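Putative secreted cellulose-binding protein (Streptomyces coelicolor, PDB 4OY6) is a copper-dependent lytic polysaccharide monooxygenase of family AA10 that probably cleaves cellulose chains by oxidation. Local coordinates at residues G2-P7 and V100-Q105; V163-W168 and F178-V183. One frame throughout, in Å; residues are numbered along the deposited sequence. Where two conformers were deposited one is given.

Interaction 1: G2-P7 and V100-Q105. With ZN (zinc ion), chain H; NA (sodium ion), chain L; ZN (zinc ion), chain G.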
ATOM      1  N   GLY A   2       6.591   9.408   1.672  1.00  9.76           N
ATOM      2  CA  GLY A   2       5.171   9.456   1.995  1.00  9.93           C
ATOM      3  C   GLY A   2       4.513   8.107   1.810  1.00  8.07           C
ATOM      4  O   GLY A   2       5.171   7.088   1.707  1.00  9.31           O
ATOM      5  N   SER A   3       3.186   8.136   1.727  1.00  8.02           N
ATOM      6  CA  SER A   3       2.381   6.932   1.580  1.00  8.29           C
ATOM      7  C   SER A   3       1.028   7.284   0.999  1.00  7.12           C
ATOM      8  O   SER A   3       0.689   8.456   0.845  1.00  8.17           O
ATOM      9  CB  SER A   3       2.179   6.215   2.926  1.00  8.78           C
ATOM     10  OG  SER A   3       1.694   4.908   2.735  1.00  8.74           O
ATOM     11  N   VAL A   4       0.250   6.253   0.688  1.00  7.44           N
ATOM     12  CA  VAL A   4      -1.153   6.417   0.357  1.00  7.38           C
ATOM     13  C   VAL A   4      -1.920   6.540   1.657  1.00  6.50           C
ATOM     14  O   VAL A   4      -1.896   5.637   2.500  1.00  7.86           O
ATOM     15  CB  VAL A   4      -1.696   5.267  -0.486  1.00  7.45           C
ATOM     16  CG1 VAL A   4      -3.195   5.430  -0.655  1.00  7.66           C
ATOM     17  CG2 VAL A   4      -1.007   5.222  -1.846  1.00  7.80           C
ATOM     18  N   VAL A   5      -2.556   7.701   1.841  1.00  7.55           N
ATOM     19  CA  VAL A   5      -3.300   7.996   3.047  1.00  8.46           C
ATOM     20  C   VAL A   5      -4.793   7.758   2.930  1.00  8.72           C
ATOM     21  O   VAL A   5      -5.469   7.564   3.931  1.00  9.50           O
ATOM     22  CB  VAL A   5      -3.005   9.422   3.570  1.00  9.38           C
ATOM     23  CG1 VAL A   5      -1.519   9.541   3.916  1.00  9.66           C
ATOM     24  CG2 VAL A   5      -3.414  10.492   2.574  1.00 10.28           C
ATOM     25  N   ASP A   6      -5.302   7.743   1.700  1.00  8.32           N
ATOM     26  CA  ASP A   6      -6.718   7.461   1.447  1.00  8.79           C
ATOM     27  C   ASP A   6      -6.819   6.832   0.074  1.00  9.42           C
ATOM     28  O   ASP A   6      -6.378   7.435  -0.903  1.00 11.01           O
ATOM     29  CB  ASP A   6      -7.576   8.752   1.453  1.00 11.14           C
ATOM     30  CG  ASP A   6      -7.622   9.422   2.781  1.00 15.59           C
ATOM     31  OD1 ASP A   6      -8.387   8.962   3.649  1.00 18.45           O
ATOM     32  OD2 ASP A   6      -6.904  10.437   2.968  1.00 18.95           O
ATOM     33  N   PRO A   7      -7.333   5.589  -0.035  1.00  7.70           N
ATOM     34  CA  PRO A   7      -7.647   4.644   1.032  1.00  7.67           C
ATOM     35  C   PRO A   7      -6.347   4.223   1.714  1.00  7.26           C
ATOM     36  O   PRO A   7      -5.401   3.836   1.030  1.00  7.41           O
ATOM     37  CB  PRO A   7      -8.327   3.489   0.279  1.00  8.91           C
ATOM     38  CG  PRO A   7      -7.721   3.514  -1.077  1.00  8.87           C
ATOM     39  CD  PRO A   7      -7.428   4.962  -1.367  1.00  8.54           C
ATOM     40  N   VAL A 100      -7.061   7.845  -5.200  1.00  7.88           N
ATOM     41  CA  VAL A 100      -5.890   7.466  -4.427  1.00  8.61           C
ATOM     42  C   VAL A 100      -5.151   8.745  -4.078  1.00  8.76           C
ATOM     43  O   VAL A 100      -4.711   9.491  -4.979  1.00 10.03           O
ATOM     44  CB  VAL A 100      -4.993   6.485  -5.204  1.00  8.80           C
ATOM     45  CG1 VAL A 100      -3.711   6.226  -4.437  1.00 10.11           C
ATOM     46  CG2 VAL A 100      -5.753   5.196  -5.477  1.00  9.76           C
ATOM     47  N   LYS A 101      -5.050   9.008  -2.774  1.00  8.18           N
ATOM     48  CA  LYS A 101      -4.407  10.220  -2.275  0.50  8.94           C
ATOM     49  C   LYS A 101      -3.145   9.846  -1.544  1.00  8.92           C
ATOM     50  O   LYS A 101      -3.162   9.063  -0.605  1.00  8.98           O
ATOM     51  CB  LYS A 101      -5.320  11.021  -1.351  0.50  9.98           C
ATOM     52  CG  LYS A 101      -4.659  12.304  -0.860  0.50 10.96           C
ATOM     53  CD  LYS A 101      -5.596  13.070   0.050  0.50 14.24           C
ATOM     54  CE  LYS A 101      -4.923  14.282   0.651  0.50 18.12           C
ATOM     55  NZ  LYS A 101      -5.892  15.092   1.433  0.50 22.64           N
ATOM     56  N   LEU A 102      -2.052  10.423  -2.003  1.00  9.45           N
ATOM     57  CA  LEU A 102      -0.782  10.293  -1.355  1.00  9.94           C
ATOM     58  C   LEU A 102      -0.347  11.590  -0.700  1.00 10.28           C
ATOM     59  O   LEU A 102      -0.534  12.679  -1.252  1.00 13.93           O
ATOM     60  CB  LEU A 102       0.315   9.911  -2.320  1.00 12.56           C
ATOM     61  CG  LEU A 102       0.182   8.545  -2.940  1.00 13.62           C
ATOM     62  CD1 LEU A 102      -0.500   8.657  -4.291  1.00 15.02           C
ATOM     63  CD2 LEU A 102       1.558   7.885  -3.017  1.00 13.38           C
ATOM     64  N   HIS A 103       0.256  11.466   0.476  1.00  9.78           N
ATOM     65  CA  HIS A 103       0.865  12.596   1.144  1.00 10.26           C
ATOM     66  C   HIS A 103       2.357  12.388   1.065  1.00 10.18           C
ATOM     67  O   HIS A 103       2.843  11.311   1.396  1.00 10.36           O
ATOM     68  CB  HIS A 103       0.422  12.670   2.609  1.00 12.10           C
ATOM     69  CG  HIS A 103       0.957  13.866   3.312  1.00 14.49           C
ATOM     70  ND1 HIS A 103       0.448  15.124   3.093  1.00 15.48           N
ATOM     71  CD2 HIS A 103       1.960  14.015   4.197  1.00 19.02           C
ATOM     72  CE1 HIS A 103       1.125  16.002   3.807  1.00 16.69           C
ATOM     73  NE2 HIS A 103       2.035  15.353   4.494  1.00 20.26           N
ATOM     74  N   ASP A 104       3.056  13.443   0.663  1.00 10.25           N
ATOM     75  CA  ASP A 104       4.512  13.460   0.483  1.00 10.12           C
ATOM     76  C   ASP A 104       5.119  14.575   1.310  1.00 11.52           C
ATOM     77  O   ASP A 104       4.872  15.741   1.041  1.00 15.58           O
ATOM     78  CB  ASP A 104       4.850  13.643  -1.008  1.00 11.54           C
ATOM     79  CG  ASP A 104       6.337  13.680  -1.305  1.00 11.71           C
ATOM     80  OD1 ASP A 104       7.158  13.449  -0.385  1.00 11.76           O
ATOM     81  OD2 ASP A 104       6.650  13.929  -2.494  1.00 12.13           O
ATOM     82  N   GLN A 105       5.918  14.199   2.298  1.00 11.78           N
ATOM     83  CA  GLN A 105       6.561  15.157   3.189  1.00 15.02           C
ATOM     84  C   GLN A 105       7.593  16.049   2.481  1.00 15.98           C
ATOM     85  O   GLN A 105       7.944  17.098   2.983  1.00 24.29           O
ATOM     86  CB  GLN A 105       7.240  14.423   4.370  1.00 16.79           C
ATOM     87  CG  GLN A 105       6.334  13.505   5.207  1.00 21.09           C
ATOM     88  CD  GLN A 105       5.182  14.189   5.935  1.00 25.07           C
ATOM     89  OE1 GLN A 105       4.542  15.106   5.429  1.00 33.11           O
ATOM     90  NE2 GLN A 105       4.896  13.708   7.135  1.00 40.42           N
TER
HETATM   91 ZN    ZN H 307       3.110  16.219   5.860  0.50 25.05          ZN
HETATM   92 NA    NA L 311      -1.516  15.555   2.911  1.00 20.07          NA
HETATM   93 ZN    ZN G 306      -8.412   9.443   5.774  0.50 16.03          ZN
HETATM   94  O   HOH W   1      -6.983   7.845   6.039  1.00 22.97           O
HETATM   95  O   HOH W   2      -6.990  11.079   5.579  1.00 32.31           O
HETATM   96  O   HOH W   3      -7.928   9.354   7.638  1.00 35.96           O
HETATM   97  O   HOH W   4      -9.925   8.398   6.184  1.00 33.39           O
HETATM   98  O   HOH W   5      -2.896  14.162   3.529  1.00 28.69           O
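Lys101 N donates to Asp6 O at 2.8 Å, the straightest bond between these antiparallel strands, with 168° at the hydrogen. Lys101 O in turn receives Val5 N at 2.9 Å and, weakly, Asp6 N, so one carbonyl answers two successive amides and forms a classic beta bulge. Further along, Ser3 and His103 make a reciprocal hydrogen-bonded pair, His103 N reaching Ser3 O at 3.1 Å. Gly2 CA passes 3.0 Å from His103 O, a CA-H...O contact with no room for a side chain on that side. Metals gather where Asp6, Lys101 and His103 project. The Asp6 carboxylate binds a zinc ion through OD1, while two of the four zinc waters donate to its OD2 and to Val5 O. His103 has CG anti to the backbone N (chi1 -176°), which carries the imidazole clear of residues 2-7; its NE2 shares a second zinc with Gln105 OE1, and its ND1 holds a sodium ion together with Asn148 and a water. In the conformer given, Lys101 runs extended beside Asp6 with NZ 5.0 Å from Asp6 OD2, too far for a salt bridge. On the other face, Val4 CG2 lies 3.7 Å from Leu102 CG and also touches Val100 CG1, while Thr166, Leu179 and Ser181 close over Val4. Replacing Val4 with an alanine would probably open a gap between Val100 and Leu102 and leave their methyl groups less firmly packed against the second sheet. Asp104 continues this inner face, its OD2 bonded to Tyr149 OH and His108 N and its OD1 to His1 N; His1 and His108 bind copper. This pairing joins the N-terminal edge strand to the middle strand of a three-stranded antiparallel sheet, part of the beta-sandwich core of AA10 enzymes.

Interaction 2: V163-W168 and F178-V183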
ATOM      1  N   VAL A 163      -7.255  -5.650  -2.837  1.00  6.76           N
ATOM      2  CA  VAL A 163      -6.099  -4.820  -2.498  1.00  6.79           C
ATOM      3  C   VAL A 163      -5.807  -3.936  -3.694  1.00  6.71           C
ATOM      4  O   VAL A 163      -5.757  -4.422  -4.840  1.00  7.49           O
ATOM      5  CB  VAL A 163      -4.842  -5.655  -2.144  1.00  7.24           C
ATOM      6  CG1 VAL A 163      -3.741  -4.764  -1.587  1.00  9.14           C
ATOM      7  CG2 VAL A 163      -5.164  -6.760  -1.166  1.00  9.34           C
ATOM      8  N   VAL A 164      -5.621  -2.648  -3.420  1.00  6.26           N
ATOM      9  CA  VAL A 164      -5.109  -1.683  -4.379  1.00  6.84           C
ATOM     10  C   VAL A 164      -3.592  -1.631  -4.167  1.00  6.15           C
ATOM     11  O   VAL A 164      -3.122  -1.567  -3.037  1.00  7.25           O
ATOM     12  CB  VAL A 164      -5.728  -0.296  -4.188  1.00  7.52           C
ATOM     13  CG1 VAL A 164      -5.111   0.716  -5.130  1.00  7.69           C
ATOM     14  CG2 VAL A 164      -7.231  -0.337  -4.338  1.00  9.75           C
ATOM     15  N   TYR A 165      -2.838  -1.702  -5.263  1.00  6.83           N
ATOM     16  CA  TYR A 165      -1.387  -1.609  -5.205  1.00  6.76           C
ATOM     17  C   TYR A 165      -0.972  -0.384  -6.005  1.00  6.54           C
ATOM     18  O   TYR A 165      -1.146  -0.343  -7.215  1.00  7.55           O
ATOM     19  CB  TYR A 165      -0.740  -2.859  -5.763  1.00  7.29           C
ATOM     20  CG  TYR A 165       0.728  -3.059  -5.451  1.00  7.24           C
ATOM     21  CD1 TYR A 165       1.204  -2.983  -4.149  1.00  7.34           C
ATOM     22  CD2 TYR A 165       1.651  -3.444  -6.433  1.00  7.42           C
ATOM     23  CE1 TYR A 165       2.523  -3.283  -3.835  1.00  7.71           C
ATOM     24  CE2 TYR A 165       2.959  -3.742  -6.132  1.00  7.82           C
ATOM     25  CZ  TYR A 165       3.388  -3.668  -4.818  1.00  7.48           C
ATOM     26  OH  TYR A 165       4.688  -4.025  -4.547  1.00  8.57           O
ATOM     27  N   THR A 166      -0.446   0.607  -5.295  1.00  6.20           N
ATOM     28  CA  THR A 166      -0.020   1.848  -5.884  1.00  6.78           C
ATOM     29  C   THR A 166       1.497   1.917  -5.869  1.00  6.45           C
ATOM     30  O   THR A 166       2.126   1.731  -4.832  1.00  7.61           O
ATOM     31  CB  THR A 166      -0.585   3.055  -5.095  1.00  7.28           C
ATOM     32  OG1 THR A 166      -2.009   3.027  -5.108  1.00  7.88           O
ATOM     33  CG2 THR A 166      -0.102   4.361  -5.666  1.00  8.01           C
ATOM     34  N   ILE A 167       2.060   2.151  -7.048  1.00  6.86           N
ATOM     35  CA  ILE A 167       3.502   2.298  -7.219  1.00  7.67           C
ATOM     36  C   ILE A 167       3.786   3.747  -7.594  1.00  6.81           C
ATOM     37  O   ILE A 167       3.310   4.230  -8.614  1.00  8.52           O
ATOM     38  CB  ILE A 167       4.051   1.323  -8.279  1.00  8.72           C
ATOM     39  CG1 ILE A 167       3.667  -0.121  -7.921  1.00  9.07           C
ATOM     40  CG2 ILE A 167       5.554   1.481  -8.401  1.00  9.35           C
ATOM     41  CD1 ILE A 167       4.153  -1.179  -8.868  1.00 10.91           C
ATOM     42  N   TRP A 168       4.544   4.423  -6.738  1.00  7.14           N
ATOM     43  CA  TRP A 168       4.923   5.823  -6.907  1.00  7.22           C
ATOM     44  C   TRP A 168       6.388   5.873  -7.294  1.00  8.10           C
ATOM     45  O   TRP A 168       7.248   5.540  -6.482  1.00  8.70           O
ATOM     46  CB  TRP A 168       4.683   6.587  -5.612  1.00  7.50           C
ATOM     47  CG  TRP A 168       5.274   7.960  -5.488  1.00  8.03           C
ATOM     48  CD1 TRP A 168       5.626   8.830  -6.479  1.00  9.01           C
ATOM     49  CD2 TRP A 168       5.564   8.610  -4.253  1.00  8.35           C
ATOM     50  NE1 TRP A 168       6.136   9.980  -5.921  1.00 10.03           N
ATOM     51  CE2 TRP A 168       6.100   9.871  -4.555  1.00  9.17           C
ATOM     52  CE3 TRP A 168       5.433   8.230  -2.906  1.00  9.48           C
ATOM     53  CZ2 TRP A 168       6.518  10.755  -3.555  1.00 10.89           C
ATOM     54  CZ3 TRP A 168       5.830   9.096  -1.929  1.00 10.76           C
ATOM     55  CH2 TRP A 168       6.386  10.341  -2.254  1.00 10.50           C
ATOM     56  N   PHE A 178       5.935   1.428  -2.705  1.00  7.30           N
ATOM     57  CA  PHE A 178       5.057   0.297  -3.041  1.00  7.62           C
ATOM     58  C   PHE A 178       3.989   0.183  -1.961  1.00  6.69           C
ATOM     59  O   PHE A 178       4.279  -0.252  -0.849  1.00  7.76           O
ATOM     60  CB  PHE A 178       5.854  -1.015  -3.122  1.00  7.61           C
ATOM     61  CG  PHE A 178       6.952  -0.978  -4.160  1.00  8.48           C
ATOM     62  CD1 PHE A 178       8.224  -0.539  -3.847  1.00  9.59           C
ATOM     63  CD2 PHE A 178       6.709  -1.401  -5.453  1.00  8.93           C
ATOM     64  CE1 PHE A 178       9.210  -0.504  -4.819  1.00 10.00           C
ATOM     65  CE2 PHE A 178       7.689  -1.362  -6.425  1.00 10.13           C
ATOM     66  CZ  PHE A 178       8.942  -0.919  -6.104  1.00 10.42           C
ATOM     67  N   LEU A 179       2.782   0.624  -2.289  1.00  6.90           N
ATOM     68  CA  LEU A 179       1.748   0.835  -1.262  1.00  6.95           C
ATOM     69  C   LEU A 179       0.519  -0.057  -1.497  1.00  6.59           C
ATOM     70  O   LEU A 179      -0.252   0.145  -2.452  1.00  7.46           O
ATOM     71  CB  LEU A 179       1.289   2.286  -1.248  1.00  8.54           C
ATOM     72  CG  LEU A 179       2.261   3.401  -0.915  1.00 12.42           C
ATOM     73  CD1 LEU A 179       3.354   3.092   0.097  1.00 11.82           C
ATOM     74  CD2 LEU A 179       2.837   4.039  -2.134  1.00 12.70           C
ATOM     75  N   CYS A 180       0.326  -1.030  -0.610  1.00  7.13           N
ATOM     76  CA  CYS A 180      -0.892  -1.845  -0.574  1.00  6.87           C
ATOM     77  C   CYS A 180      -1.954  -1.159   0.264  1.00  5.98           C
ATOM     78  O   CYS A 180      -1.676  -0.836   1.424  1.00  7.02           O
ATOM     79  CB  CYS A 180      -0.645  -3.206   0.061  1.00  8.62           C
ATOM     80  SG  CYS A 180       0.275  -4.308  -1.008  1.00  8.97           S
ATOM     81  N   SER A 181      -3.165  -1.016  -0.283  1.00  6.25           N
ATOM     82  CA  SER A 181      -4.329  -0.528   0.471  1.00  6.42           C
ATOM     83  C   SER A 181      -5.459  -1.523   0.352  1.00  6.52           C
ATOM     84  O   SER A 181      -5.908  -1.818  -0.763  1.00  7.34           O
ATOM     85  CB  SER A 181      -4.818   0.799  -0.089  1.00  6.89           C
ATOM     86  OG  SER A 181      -3.827   1.813  -0.012  1.00  7.00           O
ATOM     87  N   ASP A 182      -5.919  -2.049   1.485  1.00  6.58           N
ATOM     88  CA  ASP A 182      -7.057  -2.955   1.477  1.00  6.42           C
ATOM     89  C   ASP A 182      -8.336  -2.152   1.348  1.00  6.54           C
ATOM     90  O   ASP A 182      -8.579  -1.217   2.097  1.00  7.17           O
ATOM     91  CB  ASP A 182      -7.056  -3.798   2.737  1.00  7.03           C
ATOM     92  CG  ASP A 182      -5.813  -4.635   2.842  1.00  6.61           C
ATOM     93  OD1 ASP A 182      -4.894  -4.245   3.610  1.00  7.56           O
ATOM     94  OD2 ASP A 182      -5.717  -5.656   2.116  1.00  7.96           O
ATOM     95  N   VAL A 183      -9.165  -2.555   0.396  1.00  6.58           N
ATOM     96  CA  VAL A 183     -10.413  -1.852   0.099  1.00  7.01           C
ATOM     97  C   VAL A 183     -11.591  -2.817  -0.030  1.00  6.88           C
ATOM     98  O   VAL A 183     -11.407  -4.010  -0.266  1.00  7.65           O
ATOM     99  CB  VAL A 183     -10.307  -0.983  -1.186  1.00  7.53           C
ATOM    100  CG1 VAL A 183      -9.191   0.038  -1.065  1.00  8.19           C
ATOM    101  CG2 VAL A 183     -10.162  -1.830  -2.449  1.00  7.92           C
TER
HETATM  102  O   HOH W   6      -2.561   1.825  -2.575  1.00  8.07           O
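Tyr165 and Phe178 meet on one face of this hairpin, where the phenol oxygen does most of the touching: Tyr165 OH lies 3.4 Å from Phe178 CD2, approaching that ring obliquely. Ile167 CG2 reaches the same ring at Phe178 CE2, 4.1 Å away. With CG anti to the backbone N (chi1 -165°), the Tyr165 ring leans across to Cys180, whose SG sits 4.6 Å from the ring centroid in an oblique sulfur-aromatic contact. That sulfur is bonded to Cys70, and the phenol hydroxyl is hydrogen-bonded to Leu69 O, so both groups are tied to the same loop. The opposite face carries a water bound to Thr166 OG1 and donating to Leu179 O and Ser181 OG; Ser181 OG is also hydrogen-bonded to Pro7 O. Backbone pairs Val164-Ser181 and Thr166-Leu179 each exchange two hydrogen bonds, the straightest being Thr166 N to Leu179 O at 2.9 Å and 175°. Toward the far end, Val164 CG2 packs 3.8 Å from Val183 CG2, and Asp182 lies alongside Val163 while forming a salt bridge with Arg10 of helix 10-18. Strand 110-118 pairs with the outer side of 163-168, and strands 2-6 and 97-104 cover the face bearing Thr166 and Leu179.

Interactions 1 and 2 belong to the two facing sheets of the sandwich, and their centres lie 10 Å apart. They meet at several points: Pro7 O is 2.8 Å from Ser181 OG, a probable hydrogen bond, and Val100 CG1 packs 3.7 Å from Thr166 OG1. Nearer the copper, Asp104 OD2 comes within 3.3 Å of Trp168 CZ2, so the indole flanks the carboxylate that also binds Tyr149 OH. The Asp104 side chain is about 5 Å from the copper held by His1 and His108, whereas that of Leu179 is about 12 Å from it. Interaction 1 therefore borders the active site directly, while interaction 2 lies deeper in the core and comes near the site through Trp168.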